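Local coordinates for protein ochratoxinase (Aspergillus niger, PDB 4C65) that hydrolyses the mycotoxin ochratoxin A to ochratoxin alpha and L-phenylalanine, acting as a zinc-dependent carboxypeptidase of the amidohydrolase superfamily, at residues 264-268 with 313-317; 287-292 with 345-349. All blocks are in the same frame, centred on the assembly; numbering follows the deposited sequence. Where two conformers were deposited one is given.

Both contacts belong to the metal-dependent hydrolase barrel, and they are joined by helix 288-297, which lies in interaction 2 and packs against helix 304-327 of interaction 1. In interaction 1 (264-268 with 313-317), a buried contact, a zinc-bearing loop meets that helix through the edge of a histidine ring, a CH-pi contact and apolar carbon, with no hydrogen bond between the segments. Interaction 2 (287-292 with 345-349), partly buried, is by contrast strongly polar: one carboxylate grips the start of a helix, and an aromatic ring packs beside it. His-265 ND1 and Thr-287 OG1, 2.6 Å apart and probably hydrogen-bonded, connect the two, as does Arg-288 NH1, which reaches Ala-314 O and His-317 ND1.

Interaction 1 (264-268 with 313-317); sequences EHVSY and LADSH
Ser-267 and His-317 face each other where the loop comes closest to helix 304-327, their CA atoms 4.0 Å apart. The polar atoms here touch without bonding. Ser-267 OG lies in the plane of the His-317 imidazole, at its edge, 3.3 Å from CD2; its hydrogen bond goes instead to His-247. Two residues earlier in the loop, His-265 O approaches the same ring obliquely, 3.2 Å from His-317 CD2, while NE2 of His-317 is bonded to Ala-286 O and ND1 to Arg-288. With both nitrogens taken, the ring's rotation is fixed, and CG anti to the backbone N (chi1 -179°) sends it off the helix to meet the loop. Ser-267 O also receives a CA-H contact from His-317, the CA to O distance being 3.5 Å.

The loop follows strand 262-263 of the barrel's parallel sheet, and the C-terminal ends of the barrel strands, with the loops after them, carry the metal ligands in amidohydrolases: His-265 binds the second zinc ion, with His-245 and the active-site Asp-336 beside it. The contact joins helix 304-327 to this loop.

The aromatic and apolar contacts centre on Tyr-268. Ser-316 CB sits over one face of its ring, 4.1 Å from the centroid and 28° off the normal, a CH-pi contact; the serine hydroxyl bonds back to Ala-312 O within its own helix. The far end of the tyrosine passes alongside Leu-313, with OH 3.7 Å from the leucine CA. Leu-313 CD2 lies 3.8 Å from Ser-267 OG.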
ATOM      1  N   GLU A 264       5.791 -37.335   7.420  1.00 17.98           N
ATOM      2  CA  GLU A 264       6.895 -37.500   6.496  0.50 18.27           C
ATOM      3  C   GLU A 264       8.247 -37.505   7.215  1.00 19.68           C
ATOM      4  O   GLU A 264       8.426 -36.769   8.183  1.00 20.15           O
ATOM      5  CB  GLU A 264       6.844 -36.411   5.439  0.50 17.76           C
ATOM      6  CG  GLU A 264       5.452 -35.936   5.117  0.50 16.98           C
ATOM      7  CD  GLU A 264       4.748 -37.060   4.364  0.50 16.47           C
ATOM      8  OE1 GLU A 264       5.337 -37.532   3.354  0.50 16.15           O
ATOM      9  OE2 GLU A 264       3.628 -37.474   4.759  0.50 16.25           O
ATOM     10  N   HIS A 265       9.168 -38.314   6.702  1.00 20.40           N
ATOM     11  CA  HIS A 265      10.502 -38.478   7.246  1.00 22.09           C
ATOM     12  C   HIS A 265      10.478 -39.248   8.555  1.00 22.39           C
ATOM     13  O   HIS A 265      11.034 -40.350   8.648  1.00 23.28           O
ATOM     14  CB  HIS A 265      11.230 -37.130   7.410  1.00 23.45           C
ATOM     15  CG  HIS A 265      10.976 -36.174   6.288  1.00 23.51           C
ATOM     16  ND1 HIS A 265      11.308 -36.460   4.985  1.00 23.75           N
ATOM     17  CD2 HIS A 265      10.385 -34.961   6.267  1.00 23.51           C
ATOM     18  CE1 HIS A 265      10.935 -35.463   4.207  1.00 23.38           C
ATOM     19  NE2 HIS A 265      10.382 -34.533   4.964  1.00 23.67           N
ATOM     20  N   VAL A 266       9.863 -38.646   9.566  1.00 21.75           N
ATOM     21  CA  VAL A 266       9.629 -39.275  10.852  1.00 21.93           C
ATOM     22  C   VAL A 266      10.909 -39.825  11.447  1.00 22.86           C
ATOM     23  O   VAL A 266      10.903 -40.856  12.115  1.00 23.82           O
ATOM     24  CB  VAL A 266       8.566 -40.386  10.774  1.00 21.41           C
ATOM     25  CG1 VAL A 266       7.667 -40.309  11.993  1.00 21.73           C
ATOM     26  CG2 VAL A 266       7.694 -40.263   9.534  1.00 20.29           C
ATOM     27  N   SER A 267      11.988 -39.072  11.287  1.00 22.86           N
ATOM     28  CA  SER A 267      13.339 -39.542  11.597  1.00 23.85           C
ATOM     29  C   SER A 267      13.592 -40.026  13.030  1.00 24.90           C
ATOM     30  O   SER A 267      14.494 -40.834  13.243  1.00 25.88           O
ATOM     31  CB  SER A 267      14.355 -38.447  11.246  1.00 24.21           C
ATOM     32  OG  SER A 267      14.196 -38.062   9.897  1.00 23.29           O
ATOM     33  N   TYR A 268      12.852 -39.520  14.012  1.00 24.58           N
ATOM     34  CA  TYR A 268      13.083 -39.926  15.408  1.00 25.87           C
ATOM     35  C   TYR A 268      11.894 -40.690  15.983  1.00 25.80           C
ATOM     36  O   TYR A 268      11.635 -40.652  17.183  1.00 26.39           O
ATOM     37  CB  TYR A 268      13.468 -38.695  16.274  1.00 26.41           C
ATOM     38  CG  TYR A 268      14.852 -38.207  15.975  1.00 26.98           C
ATOM     39  CD1 TYR A 268      15.961 -38.733  16.644  1.00 28.60           C
ATOM     40  CD2 TYR A 268      15.067 -37.267  14.993  1.00 26.19           C
ATOM     41  CE1 TYR A 268      17.244 -38.307  16.343  1.00 29.53           C
ATOM     42  CE2 TYR A 268      16.344 -36.852  14.675  1.00 27.13           C
ATOM     43  CZ  TYR A 268      17.424 -37.374  15.353  1.00 28.88           C
ATOM     44  OH  TYR A 268      18.675 -36.937  15.024  1.00 30.06           O
ATOM     45  N   LEU A 313      21.479 -38.364  12.233  1.00 38.68           N
ATOM     46  CA  LEU A 313      20.075 -38.290  11.822  1.00 35.93           C
ATOM     47  C   LEU A 313      19.732 -39.398  10.819  1.00 34.25           C
ATOM     48  O   LEU A 313      18.695 -40.014  10.929  1.00 32.59           O
ATOM     49  CB  LEU A 313      19.755 -36.915  11.221  1.00 35.10           C
ATOM     50  CG  LEU A 313      18.279 -36.643  10.878  1.00 33.07           C
ATOM     51  CD1 LEU A 313      17.996 -35.150  10.962  1.00 32.94           C
ATOM     52  CD2 LEU A 313      17.895 -37.179   9.495  1.00 32.13           C
ATOM     53  N   ALA A 314      20.613 -39.638   9.852  1.00 34.33           N
ATOM     54  CA  ALA A 314      20.458 -40.751   8.908  1.00 33.22           C
ATOM     55  C   ALA A 314      20.321 -42.098   9.622  1.00 33.03           C
ATOM     56  O   ALA A 314      19.446 -42.864   9.287  1.00 31.31           O
ATOM     57  CB  ALA A 314      21.626 -40.788   7.934  1.00 34.27           C
ATOM     58  N   ASP A 315      21.133 -42.334  10.656  1.00 34.43           N
ATOM     59  CA  ASP A 315      21.036 -43.551  11.468  1.00 35.03           C
ATOM     60  C   ASP A 315      19.735 -43.655  12.230  1.00 33.47           C
ATOM     61  O   ASP A 315      19.085 -44.699  12.180  1.00 33.23           O
ATOM     62  CB  ASP A 315      22.187 -43.655  12.469  1.00 37.91           C
ATOM     63  CG  ASP A 315      23.520 -43.778  11.789  1.00 39.75           C
ATOM     64  OD1 ASP A 315      23.513 -43.933  10.576  1.00 39.73           O
ATOM     65  OD2 ASP A 315      24.571 -43.634  12.417  1.00 42.46           O
ATOM     66  N   SER A 316      19.347 -42.592  12.932  1.00 32.47           N
ATOM     67  CA  SER A 316      18.049 -42.558  13.607  1.00 31.17           C
ATOM     68  C   SER A 316      16.922 -42.809  12.637  1.00 29.23           C
ATOM     69  O   SER A 316      16.017 -43.591  12.915  1.00 28.82           O
ATOM     70  CB  SER A 316      17.804 -41.217  14.264  1.00 31.03           C
ATOM     71  OG  SER A 316      18.909 -40.880  15.074  1.00 33.44           O
ATOM     72  N   HIS A 317      16.977 -42.133  11.494  1.00 28.22           N
ATOM     73  CA  HIS A 317      15.958 -42.271  10.455  1.00 26.68           C
ATOM     74  C   HIS A 317      15.844 -43.723   9.989  1.00 26.80           C
ATOM     75  O   HIS A 317      14.734 -44.226   9.811  1.00 25.94           O
ATOM     76  CB  HIS A 317      16.271 -41.351   9.267  1.00 25.99           C
ATOM     77  CG  HIS A 317      15.265 -41.424   8.166  1.00 24.49           C
ATOM     78  ND1 HIS A 317      15.326 -42.375   7.171  1.00 24.33           N
ATOM     79  CD2 HIS A 317      14.171 -40.677   7.905  1.00 23.38           C
ATOM     80  CE1 HIS A 317      14.311 -42.218   6.346  1.00 23.21           C
ATOM     81  NE2 HIS A 317      13.592 -41.192   6.769  1.00 22.71           N
TER

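Interaction 2 (287-292 with 345-349); sequences TRSVIE and LELQF
Glu-346 holds the first turn of helix 288-297 with both carboxylate oxygens. OE2 accepts a hydrogen bond from the backbone N of Arg-288 at 2.9 Å and OE1 one from that of Ser-289, also at 2.9 Å, each through its syn lone pair, so the two amides enter the fork of the carboxylate side by side. The Ser-289 hydroxyl adds a third bond: OG donates to OE1 over 2.6 Å, nearly in line with the C-O bond. A water extends the grip, donating to Glu-346 OE2 and accepting from Thr-287 N. The glutamate reaches this place with CG anti to its backbone N (chi1 -167°) and a bend at chi2. The helix dipole would probably favour the negative charge here.

Within helix 288-297, Arg-288 NE forms a salt bridge with Glu-292 OE2, one turn on, at 2.8 Å, met on the anti side and somewhat out of the carboxylate plane. Glu-292 OE2 also pairs with Arg-353, so it has an arginine partner on each helix.

Phe-349 packs beside these groups. Glu-292 CG lies over the centre of the ring face, 3.7 Å from the centroid in a CH-pi contact, while Ser-289 OG stands in plane at the edge, 3.6 Å from CE2. Arg-288 CG packs against the Phe-349 CB, its guanidinium plane steeply turned to the ring.

The two helix segments run at 90° to one another, 9.6 Å between axes, and the glutamate of one accepts from two backbone amides at the start of the other. In the twisted TIM barrel this joins helix 288-297, which follows strand 283-285, to helix 344-354, which comes after strand 331-332, next to Thr-287, whose side chain lies close to the zinc ligands His-265 and His-69.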
ATOM      1  N   THR A 287      10.533 -41.310   3.087  1.00 18.35           N
ATOM      2  CA  THR A 287      11.389 -40.594   2.117  1.00 18.70           C
ATOM      3  C   THR A 287      12.868 -40.882   2.327  1.00 19.87           C
ATOM      4  O   THR A 287      13.674 -39.980   2.492  1.00 20.34           O
ATOM      5  CB  THR A 287      11.124 -39.068   2.075  1.00 18.54           C
ATOM      6  OG1 THR A 287      11.572 -38.452   3.278  1.00 19.45           O
ATOM      7  CG2 THR A 287       9.643 -38.769   1.911  1.00 17.72           C
ATOM      8  N   ARG A 288      13.224 -42.163   2.295  1.00 20.51           N
ATOM      9  CA  ARG A 288      14.592 -42.579   2.558  1.00 21.84           C
ATOM     10  C   ARG A 288      15.520 -42.110   1.460  1.00 22.77           C
ATOM     11  O   ARG A 288      16.707 -41.919   1.707  1.00 23.77           O
ATOM     12  CB  ARG A 288      14.680 -44.107   2.741  1.00 22.18           C
ATOM     13  CG  ARG A 288      16.072 -44.650   3.080  1.00 23.43           C
ATOM     14  CD  ARG A 288      16.607 -44.135   4.402  1.00 23.96           C
ATOM     15  NE  ARG A 288      17.995 -44.513   4.605  1.00 25.55           N
ATOM     16  CZ  ARG A 288      18.696 -44.259   5.718  1.00 26.42           C
ATOM     17  NH1 ARG A 288      18.153 -43.593   6.734  1.00 25.95           N
ATOM     18  NH2 ARG A 288      19.948 -44.655   5.811  1.00 27.95           N
ATOM     19  N   SER A 289      14.984 -41.897   0.258  1.00 22.71           N
ATOM     20  CA  SER A 289      15.792 -41.410  -0.878  1.00 23.90           C
ATOM     21  C   SER A 289      16.558 -40.137  -0.542  1.00 25.29           C
ATOM     22  O   SER A 289      17.735 -40.005  -0.857  1.00 27.12           O
ATOM     23  CB  SER A 289      14.928 -41.146  -2.107  1.00 22.88           C
ATOM     24  OG  SER A 289      14.568 -42.356  -2.746  1.00 22.81           O
ATOM     25  N   VAL A 290      15.888 -39.202   0.102  1.00 25.22           N
ATOM     26  CA  VAL A 290      16.488 -37.944   0.418  1.00 26.37           C
ATOM     27  C   VAL A 290      17.670 -38.083   1.379  1.00 27.64           C
ATOM     28  O   VAL A 290      18.694 -37.396   1.247  1.00 28.68           O
ATOM     29  CB  VAL A 290      15.361 -37.009   0.899  1.00 26.12           C
ATOM     30  CG1 VAL A 290      15.465 -36.581   2.356  1.00 27.31           C
ATOM     31  CG2 VAL A 290      15.202 -35.813  -0.020  1.00 26.26           C
ATOM     32  N   ILE A 291      17.541 -38.980   2.343  1.00 27.99           N
ATOM     33  CA  ILE A 291      18.650 -39.293   3.255  1.00 29.81           C
ATOM     34  C   ILE A 291      19.802 -39.929   2.491  1.00 31.02           C
ATOM     35  O   ILE A 291      20.966 -39.618   2.747  1.00 32.74           O
ATOM     36  CB  ILE A 291      18.223 -40.222   4.413  1.00 30.01           C
ATOM     37  CG1 ILE A 291      17.612 -39.427   5.568  1.00 30.24           C
ATOM     38  CG2 ILE A 291      19.429 -40.797   5.137  1.00 31.51           C
ATOM     39  CD1 ILE A 291      16.217 -38.897   5.571  1.00 29.12           C
ATOM     40  N   GLU A 292      19.475 -40.834   1.575  1.00 30.43           N
ATOM     41  CA  GLU A 292      20.487 -41.586   0.851  1.00 31.77           C
ATOM     42  C   GLU A 292      21.279 -40.687  -0.070  1.00 33.20           C
ATOM     43  O   GLU A 292      22.454 -40.919  -0.291  1.00 34.29           O
ATOM     44  CB  GLU A 292      19.854 -42.742   0.072  1.00 30.98           C
ATOM     45  CG  GLU A 292      19.303 -43.874   0.941  1.00 30.56           C
ATOM     46  CD  GLU A 292      20.384 -44.610   1.726  1.00 31.93           C
ATOM     47  OE1 GLU A 292      21.552 -44.613   1.301  1.00 33.06           O
ATOM     48  OE2 GLU A 292      20.052 -45.179   2.778  1.00 31.48           O
ATOM     49  N   LEU A 345      13.749 -45.746  -6.968  1.00 22.46           N
ATOM     50  CA  LEU A 345      14.734 -45.976  -5.920  1.00 23.12           C
ATOM     51  C   LEU A 345      14.116 -46.187  -4.537  1.00 22.17           C
ATOM     52  O   LEU A 345      14.692 -46.880  -3.687  1.00 22.77           O
ATOM     53  CB  LEU A 345      15.685 -44.792  -5.815  1.00 23.78           C
ATOM     54  CG  LEU A 345      16.913 -44.680  -6.712  1.00 25.38           C
ATOM     55  CD1 LEU A 345      17.840 -43.591  -6.192  1.00 26.15           C
ATOM     56  CD2 LEU A 345      17.691 -45.981  -6.760  1.00 26.94           C
ATOM     57  N   GLU A 346      12.995 -45.533  -4.280  1.00 20.40           N
ATOM     58  CA  GLU A 346      12.383 -45.616  -2.969  1.00 19.85           C
ATOM     59  C   GLU A 346      11.912 -47.046  -2.688  1.00 20.08           C
ATOM     60  O   GLU A 346      11.908 -47.488  -1.522  1.00 20.41           O
ATOM     61  CB  GLU A 346      11.225 -44.627  -2.853  1.00 18.52           C
ATOM     62  CG  GLU A 346      10.731 -44.406  -1.436  1.00 18.14           C
ATOM     63  CD  GLU A 346      11.780 -43.782  -0.526  1.00 18.68           C
ATOM     64  OE1 GLU A 346      12.735 -43.160  -1.021  1.00 18.82           O
ATOM     65  OE2 GLU A 346      11.618 -43.915   0.706  1.00 18.81           O
ATOM     66  N   LEU A 347      11.506 -47.756  -3.743  1.00 19.79           N
ATOM     67  CA  LEU A 347      11.121 -49.162  -3.591  1.00 20.21           C
ATOM     68  C   LEU A 347      12.342 -49.992  -3.201  1.00 21.22           C
ATOM     69  O   LEU A 347      12.255 -50.846  -2.323  1.00 21.79           O
ATOM     70  CB  LEU A 347      10.481 -49.705  -4.872  1.00 20.13           C
ATOM     71  CG  LEU A 347       9.052 -49.228  -5.133  1.00 19.09           C
ATOM     72  CD1 LEU A 347       8.823 -49.077  -6.616  1.00 19.02           C
ATOM     73  CD2 LEU A 347       8.018 -50.166  -4.547  1.00 19.08           C
ATOM     74  N   GLN A 348      13.458 -49.735  -3.865  1.00 21.59           N
ATOM     75  CA  GLN A 348      14.714 -50.374  -3.531  1.00 23.06           C
ATOM     76  C   GLN A 348      15.075 -50.166  -2.056  1.00 23.19           C
ATOM     77  O   GLN A 348      15.414 -51.106  -1.360  1.00 23.93           O
ATOM     78  CB  GLN A 348      15.818 -49.825  -4.413  1.00 24.00           C
ATOM     79  CG  GLN A 348      17.179 -50.333  -4.028  1.00 25.97           C
ATOM     80  CD  GLN A 348      18.267 -49.914  -4.993  1.00 27.14           C
ATOM     81  OE1 GLN A 348      18.047 -49.725  -6.189  1.00 26.90           O
ATOM     82  NE2 GLN A 348      19.482 -49.861  -4.485  1.00 28.78           N
ATOM     83  N   PHE A 349      14.922 -48.935  -1.574  1.00 22.06           N
ATOM     84  CA  PHE A 349      15.267 -48.639  -0.204  1.00 22.26           C
ATOM     85  C   PHE A 349      14.292 -49.237   0.776  1.00 21.83           C
ATOM     86  O   PHE A 349      14.695 -49.627   1.860  1.00 22.63           O
ATOM     87  CB  PHE A 349      15.414 -47.126   0.022  1.00 21.67           C
ATOM     88  CG  PHE A 349      16.490 -46.483  -0.821  1.00 22.13           C
ATOM     89  CD1 PHE A 349      17.730 -47.076  -0.958  1.00 23.60           C
ATOM     90  CD2 PHE A 349      16.258 -45.260  -1.451  1.00 21.22           C
ATOM     91  CE1 PHE A 349      18.713 -46.478  -1.719  1.00 24.29           C
ATOM     92  CE2 PHE A 349      17.234 -44.663  -2.225  1.00 21.82           C
ATOM     93  CZ  PHE A 349      18.463 -45.272  -2.353  1.00 23.41           C
TER
HETATM   94  O   HOH W   1       8.989 -43.570   1.510  1.00  6.20           O